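Side-chain contacts in iron-regulated ABC transporter siderophore-binding protein SirA (Staphylococcus aureus subsp. aureus, PDB 3MWF), which binds the siderophore staphyloferrin B and, as the binding protein of an iron-regulated ABC transporter, probably hands it over for uptake into the cell: residues Thr32-Ser37 / Lys121-Ala126; Glu134-Lys139 / Gly275-Ser280; Asp141-Ala146 / Ser279-Ile284; Gln261-Leu266 / Tyr288-Ile293. All coordinates share one frame; numbering follows the deposited sequence.

Contact 1: Thr32-Ser37 / Lys121-Ala126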
loop_
_atom_site.group_PDB
_atom_site.type_symbol
_atom_site.label_atom_id
_atom_site.label_comp_id
_atom_site.label_asym_id
_atom_site.label_seq_id
_atom_site.Cartn_x
_atom_site.Cartn_y
_atom_site.Cartn_z
ATOM N N THR A 32 -4.496 -5.903 8.176
ATOM C CA THR A 32 -4.700 -7.374 8.150
ATOM C C THR A 32 -3.400 -8.115 7.883
ATOM O O THR A 32 -3.072 -9.114 8.565
ATOM C CB THR A 32 -5.732 -7.730 7.095
ATOM O OG1 THR A 32 -6.932 -7.008 7.392
ATOM C CG2 THR A 32 -6.069 -9.238 7.161
ATOM N N ASP A 33 -2.659 -7.604 6.914
ATOM C CA ASP A 33 -1.367 -8.148 6.549
ATOM C C ASP A 33 -0.378 -8.053 7.698
ATOM O O ASP A 33 0.340 -9.011 8.003
ATOM C CB ASP A 33 -0.842 -7.423 5.301
ATOM C CG ASP A 33 0.523 -7.959 4.831
ATOM O OD1 ASP A 33 1.550 -7.712 5.519
ATOM O OD2 ASP A 33 0.554 -8.617 3.748
ATOM N N VAL A 34 -0.336 -6.898 8.342
ATOM C CA VAL A 34 0.602 -6.686 9.448
ATOM C C VAL A 34 0.255 -7.603 10.634
ATOM O O VAL A 34 1.158 -8.167 11.263
ATOM C CB VAL A 34 0.658 -5.189 9.827
ATOM C CG1 VAL A 34 1.356 -4.958 11.198
ATOM C CG2 VAL A 34 1.388 -4.410 8.740
ATOM N N ALA A 35 -1.041 -7.777 10.906
ATOM C CA ALA A 35 -1.449 -8.657 12.022
ATOM C C ALA A 35 -0.905 -10.066 11.768
ATOM O O ALA A 35 -0.266 -10.687 12.637
ATOM C CB ALA A 35 -2.964 -8.689 12.130
ATOM N N VAL A 36 -1.148 -10.573 10.563
ATOM C CA VAL A 36 -0.624 -11.892 10.187
ATOM C C VAL A 36 0.909 -11.963 10.304
ATOM O O VAL A 36 1.476 -12.932 10.852
ATOM C CB VAL A 36 -1.141 -12.280 8.778
ATOM C CG1 VAL A 36 -0.382 -13.490 8.193
ATOM C CG2 VAL A 36 -2.659 -12.540 8.794
ATOM N N SER A 37 1.584 -10.918 9.831
ATOM C CA SER A 37 3.045 -10.829 9.873
ATOM C C SER A 37 3.604 -10.852 11.303
ATOM O O SER A 37 4.734 -11.341 11.550
ATOM C CB SER A 37 3.481 -9.547 9.157
ATOM O OG SER A 37 3.206 -9.642 7.760
ATOM N N LYS A 121 4.667 -0.501 13.352
ATOM C CA LYS A 121 5.025 0.075 14.667
ATOM C C LYS A 121 3.827 0.209 15.602
ATOM O O LYS A 121 3.890 -0.222 16.755
ATOM C CB LYS A 121 5.692 1.445 14.490
ATOM C CG LYS A 121 7.073 1.379 13.899
ATOM C CD LYS A 121 7.559 2.794 13.529
ATOM C CE LYS A 121 8.288 2.782 12.185
ATOM N NZ LYS A 121 9.045 4.056 11.926
ATOM N N LEU A 122 2.738 0.797 15.108
ATOM C CA LEU A 122 1.520 0.958 15.904
ATOM C C LEU A 122 0.983 -0.386 16.381
ATOM O O LEU A 122 0.622 -0.539 17.552
ATOM C CB LEU A 122 0.439 1.682 15.109
ATOM C CG LEU A 122 -0.905 1.877 15.815
ATOM C CD1 LEU A 122 -0.743 2.689 17.085
ATOM C CD2 LEU A 122 -1.873 2.584 14.897
ATOM N N MET A 123 0.888 -1.340 15.464
ATOM C CA MET A 123 0.318 -2.628 15.825
ATOM C C MET A 123 1.249 -3.411 16.729
ATOM O O MET A 123 0.772 -4.134 17.616
ATOM C CB MET A 123 -0.100 -3.412 14.584
ATOM C CG MET A 123 -1.303 -2.782 13.888
ATOM S SD MET A 123 -1.903 -3.676 12.438
ATOM C CE MET A 123 -2.463 -5.184 13.234
ATOM N N GLY A 124 2.556 -3.219 16.548
ATOM C CA GLY A 124 3.550 -3.812 17.445
ATOM C C GLY A 124 3.269 -3.388 18.888
ATOM O O GLY A 124 3.220 -4.229 19.805
ATOM N N LYS A 125 3.069 -2.084 19.082
ATOM C CA LYS A 125 2.781 -1.538 20.412
ATOM C C LYS A 125 1.432 -2.020 20.972
ATOM O O LYS A 125 1.343 -2.422 22.130
ATOM C CB LYS A 125 2.857 -0.011 20.406
ATOM C CG LYS A 125 2.854 0.592 21.812
ATOM C CD LYS A 125 3.405 2.019 21.832
ATOM C CE LYS A 125 3.191 2.694 23.200
ATOM N NZ LYS A 125 3.782 1.916 24.345
ATOM N N ALA A 126 0.399 -1.992 20.128
ATOM C CA ALA A 126 -0.947 -2.321 20.540
ATOM C C ALA A 126 -1.072 -3.788 20.909
ATOM O O ALA A 126 -1.829 -4.138 21.835
ATOM C CB ALA A 126 -1.955 -1.946 19.436
#
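V34 and A35 receive M123 in the N-terminal lobe of a two-lobed siderophore-binding protein of the periplasmic-binding-protein family, where helix 29-37 and helix 116-127 pack side by side and L122 and A126 of the latter touch strand 6-10. The nearest CA atoms across the pair, those of A35 and M123, are 7.3 Å from each other.

Among the polar groups, S37 and D33 pair within helix 29-37. S37 OG donates to D33 O over 2.9 Å, arriving from above the carbonyl plane, while S37 N uses the same oxygen in the ordinary helical bond, so one carbonyl is gripped twice. D33 turns its carboxylate elsewhere, to the hydroxyl of Y57 and the backbone N of K278.

The cross-helix chemistry is purely apolar, an example of how one long flexible side chain can bridge two helices. M123 runs out extended through chi2 and then turns at chi3 (65°), which separates the tasks of its last two atoms. The sulfur lies against V34, the chains crossing at a slant, with M123 SD 3.7 Å from V34 CG1; the same methyl also rests near M123 CB. Beyond the bend, the terminal methyl reaches A35: M123 CE sits 3.8 Å from A35 N and 3.7 Å from A35 CB.

Contact 2: Glu134-Lys139 / Gly275-Ser280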
loop_
_atom_site.group_PDB
_atom_site.type_symbol
_atom_site.label_atom_id
_atom_site.label_comp_id
_atom_site.label_asym_id
_atom_site.label_seq_id
_atom_site.Cartn_x
_atom_site.Cartn_y
_atom_site.Cartn_z
ATOM N N GLU A 134 9.888 -4.705 15.391
ATOM C CA GLU A 134 11.241 -4.229 15.149
ATOM C C GLU A 134 12.006 -5.156 14.201
ATOM O O GLU A 134 12.666 -4.672 13.285
ATOM C CB GLU A 134 11.994 -4.063 16.469
ATOM C CG GLU A 134 12.933 -2.873 16.472
ATOM C CD GLU A 134 13.807 -2.806 17.710
ATOM O OE1 GLU A 134 15.038 -2.670 17.535
ATOM O OE2 GLU A 134 13.274 -2.880 18.848
ATOM N N ASP A 135 11.895 -6.474 14.412
ATOM C CA ASP A 135 12.574 -7.476 13.576
ATOM C C ASP A 135 12.036 -7.439 12.128
ATOM O O ASP A 135 12.800 -7.522 11.171
ATOM C CB ASP A 135 12.436 -8.902 14.156
ATOM C CG ASP A 135 13.084 -9.077 15.553
ATOM O OD1 ASP A 135 14.043 -8.348 15.910
ATOM O OD2 ASP A 135 12.620 -9.977 16.305
ATOM N N LEU A 136 10.716 -7.309 11.974
ATOM C CA LEU A 136 10.132 -7.150 10.642
ATOM C C LEU A 136 10.728 -5.931 9.902
ATOM O O LEU A 136 11.171 -6.038 8.765
ATOM C CB LEU A 136 8.605 -7.040 10.741
ATOM C CG LEU A 136 7.767 -8.284 11.085
ATOM C CD1 LEU A 136 6.300 -7.938 10.951
ATOM C CD2 LEU A 136 8.104 -9.508 10.211
ATOM N N LEU A 137 10.763 -4.792 10.577
ATOM C CA LEU A 137 11.225 -3.553 9.980
ATOM C C LEU A 137 12.728 -3.598 9.697
ATOM O O LEU A 137 13.175 -3.116 8.656
ATOM C CB LEU A 137 10.817 -2.358 10.842
ATOM C CG LEU A 137 9.278 -2.176 10.899
ATOM C CD1 LEU A 137 8.895 -0.910 11.654
ATOM C CD2 LEU A 137 8.643 -2.163 9.507
ATOM N N LYS A 138 13.496 -4.228 10.594
ATOM C CA LYS A 138 14.924 -4.466 10.315
ATOM C C LYS A 138 15.112 -5.291 9.031
ATOM O O LYS A 138 15.948 -4.949 8.203
ATOM C CB LYS A 138 15.616 -5.140 11.519
ATOM C CG LYS A 138 17.105 -5.449 11.340
ATOM C CD LYS A 138 18.002 -4.234 11.601
ATOM C CE LYS A 138 18.441 -4.101 13.055
ATOM N NZ LYS A 138 17.381 -3.493 13.944
ATOM N N LYS A 139 14.330 -6.360 8.872
ATOM C CA LYS A 139 14.360 -7.178 7.667
ATOM C C LYS A 139 14.049 -6.362 6.395
ATOM O O LYS A 139 14.675 -6.562 5.347
ATOM C CB LYS A 139 13.375 -8.353 7.807
ATOM C CG LYS A 139 13.449 -9.354 6.687
ATOM C CD LYS A 139 13.117 -10.796 7.159
ATOM C CE LYS A 139 11.822 -11.317 6.526
ATOM N NZ LYS A 139 10.574 -10.721 7.125
ATOM N N GLY A 275 -1.212 -3.430 0.620
ATOM C CA GLY A 275 -0.931 -2.293 1.497
ATOM C C GLY A 275 -0.038 -2.579 2.677
ATOM O O GLY A 275 0.127 -1.716 3.545
ATOM N N GLY A 276 0.574 -3.773 2.711
ATOM C CA GLY A 276 1.079 -4.286 3.979
ATOM C C GLY A 276 2.558 -4.562 4.013
ATOM O O GLY A 276 3.324 -4.106 3.142
ATOM N N TYR A 277 2.942 -5.343 5.027
ATOM C CA TYR A 277 4.327 -5.715 5.230
ATOM C C TYR A 277 4.789 -6.745 4.216
ATOM O O TYR A 277 5.818 -6.560 3.553
ATOM C CB TYR A 277 4.544 -6.252 6.644
ATOM C CG TYR A 277 5.983 -6.656 6.814
ATOM C CD1 TYR A 277 6.957 -5.701 7.037
ATOM C CD2 TYR A 277 6.375 -7.995 6.637
ATOM C CE1 TYR A 277 8.316 -6.055 7.137
ATOM C CE2 TYR A 277 7.721 -8.353 6.736
ATOM C CZ TYR A 277 8.668 -7.386 6.980
ATOM O OH TYR A 277 9.991 -7.756 7.088
ATOM N N LYS A 278 4.021 -7.823 4.069
ATOM C CA LYS A 278 4.441 -8.902 3.159
ATOM C C LYS A 278 4.652 -8.430 1.714
ATOM O O LYS A 278 5.618 -8.845 1.059
ATOM C CB LYS A 278 3.458 -10.078 3.212
ATOM C CG LYS A 278 3.604 -10.847 4.510
ATOM C CD LYS A 278 2.598 -11.956 4.584
ATOM C CE LYS A 278 2.869 -12.813 5.835
ATOM N NZ LYS A 278 4.047 -13.749 5.669
ATOM N N SER A 279 3.773 -7.556 1.213
ATOM C CA SER A 279 3.900 -7.076 -0.164
ATOM C C SER A 279 5.116 -6.210 -0.382
ATOM O O SER A 279 5.592 -6.103 -1.507
ATOM C CB SER A 279 2.691 -6.245 -0.594
ATOM O OG SER A 279 1.549 -7.046 -0.713
ATOM N N SER A 280 5.581 -5.550 0.675
ATOM C CA SER A 280 6.760 -4.653 0.534
ATOM C C SER A 280 7.967 -5.472 0.068
ATOM O O SER A 280 8.655 -5.096 -0.899
ATOM C CB SER A 280 7.060 -3.840 1.818
ATOM O OG SER A 280 7.644 -4.606 2.865
#
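The phenol ring of Y277 has L136 over one face and K139 at its edge. L136 CB stands 3.7 Å above the ring plane, displaced toward the rim, and makes a CH-pi contact 4.0 Å from the ring centroid, 25° off the normal. Farther along the same leucine, L136 CD2 meets Y277 CE2 at 3.7 Å. K139 NZ approaches in the plane of the ring, on the hydroxyl side.

At that edge the hydroxyl illustrates how a buried phenol can serve as donor and acceptor at once. Y277 OH donates a hydrogen bond to L136 O over 2.7 Å, tilted 30° from the carbonyl plane, and accepts from K139 NZ at 3.0 Å. Bends at chi2, chi3 and chi4 bring the lysine nitrogen round to the hydroxyl, while the course of the backbone already places K139 CB 3.5 Å from Y277 OH. The two bonds limit rotation of the hydroxyl, and the nearby ammonium would probably polarise it and strengthen its donation to the carbonyl.

At the other end of the tyrosine, S280 OG donates to Y277 O on a lone pair in the carbonyl plane, 2.8 Å away. S37 of helix 29-37 also touches Y277 and L136. The arrangement ties the start of helix 277-290 to the long helix 130-155, the latter being the interlobe backbone helix of class III binding proteins.

Contact 3: Asp141-Ala146 / Ser279-Ile284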
loop_
_atom_site.group_PDB
_atom_site.type_symbol
_atom_site.label_atom_id
_atom_site.label_comp_id
_atom_site.label_asym_id
_atom_site.label_seq_id
_atom_site.Cartn_x
_atom_site.Cartn_y
_atom_site.Cartn_z
ATOM N N ASP A 141 14.434 -3.014 6.076
ATOM C CA ASP A 141 15.546 -2.069 5.930
ATOM C C ASP A 141 16.766 -2.736 5.306
ATOM O O ASP A 141 17.413 -2.159 4.415
ATOM C CB ASP A 141 15.916 -1.472 7.281
ATOM C CG ASP A 141 14.928 -0.434 7.760
ATOM O OD1 ASP A 141 14.053 0.033 6.971
ATOM O OD2 ASP A 141 15.035 -0.066 8.949
ATOM N N ASP A 142 17.053 -3.968 5.741
ATOM C CA ASP A 142 18.129 -4.752 5.142
ATOM C C ASP A 142 17.923 -4.994 3.659
ATOM O O ASP A 142 18.846 -4.849 2.869
ATOM C CB ASP A 142 18.332 -6.078 5.884
ATOM C CG ASP A 142 18.953 -5.887 7.253
ATOM O OD1 ASP A 142 19.529 -4.809 7.536
ATOM O OD2 ASP A 142 18.860 -6.823 8.069
ATOM N N LYS A 143 16.687 -5.337 3.284
ATOM C CA LYS A 143 16.362 -5.616 1.907
ATOM C C LYS A 143 16.483 -4.351 1.061
ATOM O O LYS A 143 16.954 -4.403 -0.084
ATOM C CB LYS A 143 14.962 -6.223 1.792
ATOM C CG LYS A 143 14.768 -6.937 0.501
ATOM C CD LYS A 143 13.532 -7.844 0.512
ATOM C CE LYS A 143 13.251 -8.386 -0.875
ATOM N NZ LYS A 143 14.154 -9.514 -1.212
ATOM N N VAL A 144 16.052 -3.229 1.637
ATOM C CA VAL A 144 16.176 -1.919 0.991
ATOM C C VAL A 144 17.658 -1.575 0.769
ATOM O O VAL A 144 18.049 -1.251 -0.354
ATOM C CB VAL A 144 15.477 -0.810 1.814
ATOM C CG1 VAL A 144 15.857 0.580 1.297
ATOM C CG2 VAL A 144 13.972 -0.992 1.701
ATOM N N ALA A 145 18.461 -1.694 1.820
ATOM C CA ALA A 145 19.917 -1.418 1.714
ATOM C C ALA A 145 20.582 -2.265 0.627
ATOM O O ALA A 145 21.365 -1.743 -0.185
ATOM C CB ALA A 145 20.619 -1.606 3.081
ATOM N N ALA A 146 20.274 -3.560 0.598
ATOM C CA ALA A 146 20.790 -4.456 -0.441
ATOM C C ALA A 146 20.326 -4.063 -1.831
ATOM O O ALA A 146 21.086 -4.140 -2.789
ATOM C CB ALA A 146 20.385 -5.917 -0.151
ATOM N N SER A 279 3.773 -7.556 1.213
ATOM C CA SER A 279 3.900 -7.076 -0.164
ATOM C C SER A 279 5.116 -6.210 -0.382
ATOM O O SER A 279 5.592 -6.103 -1.507
ATOM C CB SER A 279 2.691 -6.245 -0.594
ATOM O OG SER A 279 1.549 -7.046 -0.713
ATOM N N SER A 280 5.581 -5.550 0.675
ATOM C CA SER A 280 6.760 -4.653 0.534
ATOM C C SER A 280 7.967 -5.472 0.068
ATOM O O SER A 280 8.655 -5.096 -0.899
ATOM C CB SER A 280 7.060 -3.840 1.818
ATOM O OG SER A 280 7.644 -4.606 2.865
ATOM N N LEU A 281 8.165 -6.627 0.712
ATOM C CA LEU A 281 9.265 -7.512 0.349
ATOM C C LEU A 281 9.054 -8.071 -1.053
ATOM O O LEU A 281 9.993 -8.137 -1.868
ATOM C CB LEU A 281 9.384 -8.641 1.392
ATOM C CG LEU A 281 9.519 -8.162 2.845
ATOM C CD1 LEU A 281 9.630 -9.379 3.780
ATOM C CD2 LEU A 281 10.741 -7.247 3.043
ATOM N N LYS A 282 7.813 -8.455 -1.360
ATOM C CA LYS A 282 7.477 -8.903 -2.700
ATOM C C LYS A 282 7.673 -7.856 -3.805
ATOM O O LYS A 282 8.093 -8.185 -4.904
ATOM C CB LYS A 282 6.057 -9.455 -2.722
ATOM C CG LYS A 282 5.688 -10.155 -3.992
ATOM C CD LYS A 282 6.177 -11.596 -3.932
ATOM C CE LYS A 282 5.503 -12.421 -4.998
ATOM N NZ LYS A 282 6.122 -12.122 -6.319
ATOM N N LEU A 283 7.327 -6.607 -3.519
ATOM C CA LEU A 283 7.516 -5.532 -4.489
ATOM C C LEU A 283 9.010 -5.380 -4.834
ATOM O O LEU A 283 9.378 -5.332 -6.018
ATOM C CB LEU A 283 6.884 -4.224 -3.966
ATOM C CG LEU A 283 6.730 -3.060 -4.953
ATOM C CD1 LEU A 283 5.721 -2.029 -4.422
ATOM C CD2 LEU A 283 8.078 -2.373 -5.232
ATOM N N ILE A 284 9.856 -5.407 -3.818
ATOM C CA ILE A 284 11.319 -5.317 -4.024
ATOM C C ILE A 284 11.815 -6.496 -4.890
ATOM O O ILE A 284 12.599 -6.317 -5.837
ATOM C CB ILE A 284 12.083 -5.225 -2.676
ATOM C CG1 ILE A 284 11.698 -3.925 -1.916
ATOM C CG2 ILE A 284 13.593 -5.193 -2.949
ATOM C CD1 ILE A 284 12.162 -3.806 -0.434
#
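K143 lays its aliphatic chain between L281 and I284, and apolar packing dominates this meeting of helices 130-155 and 277-290. The K143 chain leaves with CG anti to the backbone N (chi1 -161°) and stays extended to CE, long enough to span much of the gap between segments 141-146 and 279-284, whose axes come within 10.6 Å. Its methylenes divide the work: K143 CD meets L281 CD2 at 3.8 Å, with the two chains slanting across each other, whereas K143 CE reaches I284 CB, also at 3.8 Å. Lysine and isoleucine point in opposite senses and slide alongside one another, which lets K143 CG touch the I284 branch methyl as well. The same K143 CE packs closely on a backbone carbonyl, 3.4 Å from L281 O. Deeper in, V144 CG2 lies 4.0 Å from I284 CD1, the valine meeting the isoleucine nearly at a right angle. L188 touches both V144 and I284, closing that side with a residue from a loop.

Polar chemistry is found at the lysine tip. A turn at chi4 (79°) directs the ammonium to D285, one residue beyond the segment, where K143 NZ forms a salt bridge with OD1 of the carboxylate. This one side chain thus works as hydrocarbon along its length and as a cation at its end.

The axes of 141-146 and 279-284 run almost parallel, at 14° to each other. This is side-by-side packing of the C-terminal helix 277-290 on the long interlobe helix of the class III periplasmic binding protein fold.

Contact 4: Gln261-Leu266 / Tyr288-Ile293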
loop_
_atom_site.group_PDB
_atom_site.type_symbol
_atom_site.label_atom_id
_atom_site.label_comp_id
_atom_site.label_asym_id
_atom_site.label_seq_id
_atom_site.Cartn_x
_atom_site.Cartn_y
_atom_site.Cartn_z
ATOM N N GLN A 261 11.465 1.296 -21.406
ATOM C CA GLN A 261 11.725 1.077 -19.992
ATOM C C GLN A 261 10.401 1.186 -19.251
ATOM O O GLN A 261 10.279 1.973 -18.312
ATOM C CB GLN A 261 12.672 2.138 -19.447
ATOM C CG GLN A 261 14.136 1.922 -19.830
ATOM C CD GLN A 261 14.684 0.608 -19.325
ATOM O OE1 GLN A 261 15.144 -0.222 -20.113
ATOM N NE2 GLN A 261 14.620 0.396 -18.018
ATOM N N VAL A 262 9.413 0.423 -19.703
ATOM C CA VAL A 262 8.091 0.433 -19.069
ATOM C C VAL A 262 7.858 -0.990 -18.587
ATOM O O VAL A 262 8.047 -1.940 -19.365
ATOM C CB VAL A 262 6.973 0.892 -20.054
ATOM C CG1 VAL A 262 5.603 0.878 -19.383
ATOM C CG2 VAL A 262 7.236 2.301 -20.567
ATOM N N SER A 263 7.515 -1.138 -17.303
ATOM C CA SER A 263 7.070 -2.444 -16.786
ATOM C C SER A 263 5.566 -2.479 -16.739
ATOM O O SER A 263 4.952 -1.716 -15.991
ATOM C CB SER A 263 7.633 -2.716 -15.398
ATOM O OG SER A 263 9.050 -2.790 -15.387
ATOM N N ASP A 264 4.988 -3.355 -17.549
ATOM C CA ASP A 264 3.563 -3.422 -17.782
ATOM C C ASP A 264 2.999 -4.590 -16.993
ATOM O O ASP A 264 3.749 -5.405 -16.495
ATOM C CB ASP A 264 3.315 -3.673 -19.279
ATOM C CG ASP A 264 2.195 -2.848 -19.810
ATOM O OD1 ASP A 264 1.314 -2.452 -19.005
ATOM O OD2 ASP A 264 2.192 -2.582 -21.044
ATOM N N ASP A 265 1.679 -4.683 -16.910
ATOM C CA ASP A 265 1.033 -5.777 -16.155
ATOM C C ASP A 265 1.749 -6.210 -14.864
ATOM O O ASP A 265 2.244 -7.327 -14.722
ATOM C CB ASP A 265 0.780 -6.982 -17.045
ATOM C CG ASP A 265 -0.648 -7.051 -17.502
ATOM O OD1 ASP A 265 -0.991 -6.305 -18.458
ATOM O OD2 ASP A 265 -1.419 -7.830 -16.899
ATOM N N LEU A 266 1.834 -5.274 -13.949
ATOM C CA LEU A 266 2.322 -5.550 -12.623
ATOM C C LEU A 266 1.131 -6.043 -11.815
ATOM O O LEU A 266 0.003 -5.690 -12.131
ATOM C CB LEU A 266 2.850 -4.254 -12.037
ATOM C CG LEU A 266 4.001 -3.644 -12.837
ATOM C CD1 LEU A 266 4.312 -2.283 -12.257
ATOM C CD2 LEU A 266 5.221 -4.557 -12.760
ATOM N N TYR A 288 13.765 -6.463 -8.770
ATOM C CA TYR A 288 14.936 -7.219 -9.259
ATOM C C TYR A 288 14.626 -7.894 -10.589
ATOM O O TYR A 288 15.425 -7.846 -11.530
ATOM C CB TYR A 288 15.374 -8.256 -8.238
ATOM C CG TYR A 288 16.267 -7.733 -7.147
ATOM C CD1 TYR A 288 17.627 -7.507 -7.374
ATOM C CD2 TYR A 288 15.769 -7.501 -5.878
ATOM C CE1 TYR A 288 18.449 -7.055 -6.360
ATOM C CE2 TYR A 288 16.569 -7.057 -4.853
ATOM C CZ TYR A 288 17.921 -6.820 -5.098
ATOM O OH TYR A 288 18.701 -6.376 -4.064
ATOM N N GLU A 289 13.442 -8.498 -10.687
ATOM C CA GLU A 289 13.023 -9.185 -11.909
ATOM C C GLU A 289 12.706 -8.240 -13.077
ATOM O O GLU A 289 13.232 -8.426 -14.176
ATOM C CB GLU A 289 11.818 -10.086 -11.602
ATOM C CG GLU A 289 11.394 -10.979 -12.719
ATOM C CD GLU A 289 10.026 -11.556 -12.448
ATOM O OE1 GLU A 289 9.919 -12.302 -11.458
ATOM O OE2 GLU A 289 9.071 -11.232 -13.193
ATOM N N LYS A 290 11.863 -7.235 -12.844
ATOM C CA LYS A 290 11.411 -6.356 -13.911
ATOM C C LYS A 290 12.548 -5.469 -14.416
ATOM O O LYS A 290 12.545 -5.089 -15.586
ATOM C CB LYS A 290 10.207 -5.483 -13.492
ATOM C CG LYS A 290 8.912 -6.262 -13.112
ATOM C CD LYS A 290 8.352 -7.135 -14.225
ATOM C CE LYS A 290 7.031 -7.837 -13.774
ATOM N NZ LYS A 290 7.243 -8.975 -12.835
ATOM N N LEU A 291 13.502 -5.164 -13.539
ATOM C CA LEU A 291 14.642 -4.304 -13.905
ATOM C C LEU A 291 15.894 -5.092 -14.316
ATOM O O LEU A 291 16.908 -4.494 -14.686
ATOM C CB LEU A 291 14.967 -3.319 -12.776
ATOM C CG LEU A 291 13.843 -2.304 -12.497
ATOM C CD1 LEU A 291 14.289 -1.343 -11.446
ATOM C CD2 LEU A 291 13.536 -1.567 -13.775
ATOM N N ASN A 292 15.803 -6.420 -14.234
ATOM C CA ASN A 292 16.929 -7.305 -14.529
ATOM C C ASN A 292 18.179 -6.863 -13.767
ATOM O O ASN A 292 19.218 -6.578 -14.367
ATOM C CB ASN A 292 17.180 -7.355 -16.038
ATOM C CG ASN A 292 18.170 -8.433 -16.429
ATOM O OD1 ASN A 292 18.236 -9.486 -15.797
ATOM N ND2 ASN A 292 18.943 -8.174 -17.475
ATOM N N ILE A 293 18.044 -6.774 -12.441
ATOM C CA ILE A 293 19.124 -6.397 -11.545
ATOM C C ILE A 293 19.651 -7.664 -10.870
ATOM O O ILE A 293 18.885 -8.448 -10.322
ATOM C CB ILE A 293 18.640 -5.400 -10.454
ATOM C CG1 ILE A 293 18.167 -4.084 -11.091
ATOM C CG2 ILE A 293 19.727 -5.156 -9.404
ATOM C CD1 ILE A 293 17.463 -3.137 -10.092
HETATM O O HOH W 1 10.172 -4.602 -16.991
#
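S263 and K290 meet through matching first torsions: in each, the first atom beyond CB is anti to the carbonyl carbon, S263 with chi1 -63° and K290 with chi1 -62°. The serine hydroxyl is thereby brought against the lysine root, S263 OG lying 3.5 Å from K290 CB. A bend in the lysine at chi2 (-60°) carries its chain along L266, the two passing in opposite directions, with L266 CD2 3.9 Å from K290 CE.

Water completes the junction. It sits 2.7 Å from S263 OG and donates to K290 O at 2.8 Å, serving a carbonyl within the Schellman turn, in which N292 has positive phi and I293 N returns to Y288 O. S263 OG is also hydrogen-bonded to H222 of the neighbouring strand 222-227.

The lysine tip turns back along its own helix: K290 NZ forms a salt bridge with E289 OE2 at 2.9 Å, from above the carboxylate plane. The joint therefore couples edge strand 262-263 of the C-terminal lobe to the end of helix 277-290 by methylene packing and a water bridge, while the lysine charge is probably balanced in part by E289 and its hydrocarbon part does the work of contact.

How the contacts relate
Contacts 1 and 4 are buried and lie on opposite sides of the chain's centre, one in each lobe, their centres about 30 Å apart. Contacts 2 and 3 are partly buried neighbours that join the same two helices, 130-155 and 277-290, with centres about 8 Å apart; K139 NZ also packs on L281 CD1 between them. Helix 277-290 continues into contact 4, and contact 1 touches contact 2 at its start. Chemistry follows position: contact 1 joins its helices by apolar atoms alone, contact 2 adds direct hydrogen bonds, contact 3 packs a lysine on aliphatic side chains and ends it in a salt bridge to D285, and contact 4 combines lysine methylene packing with a water bridge.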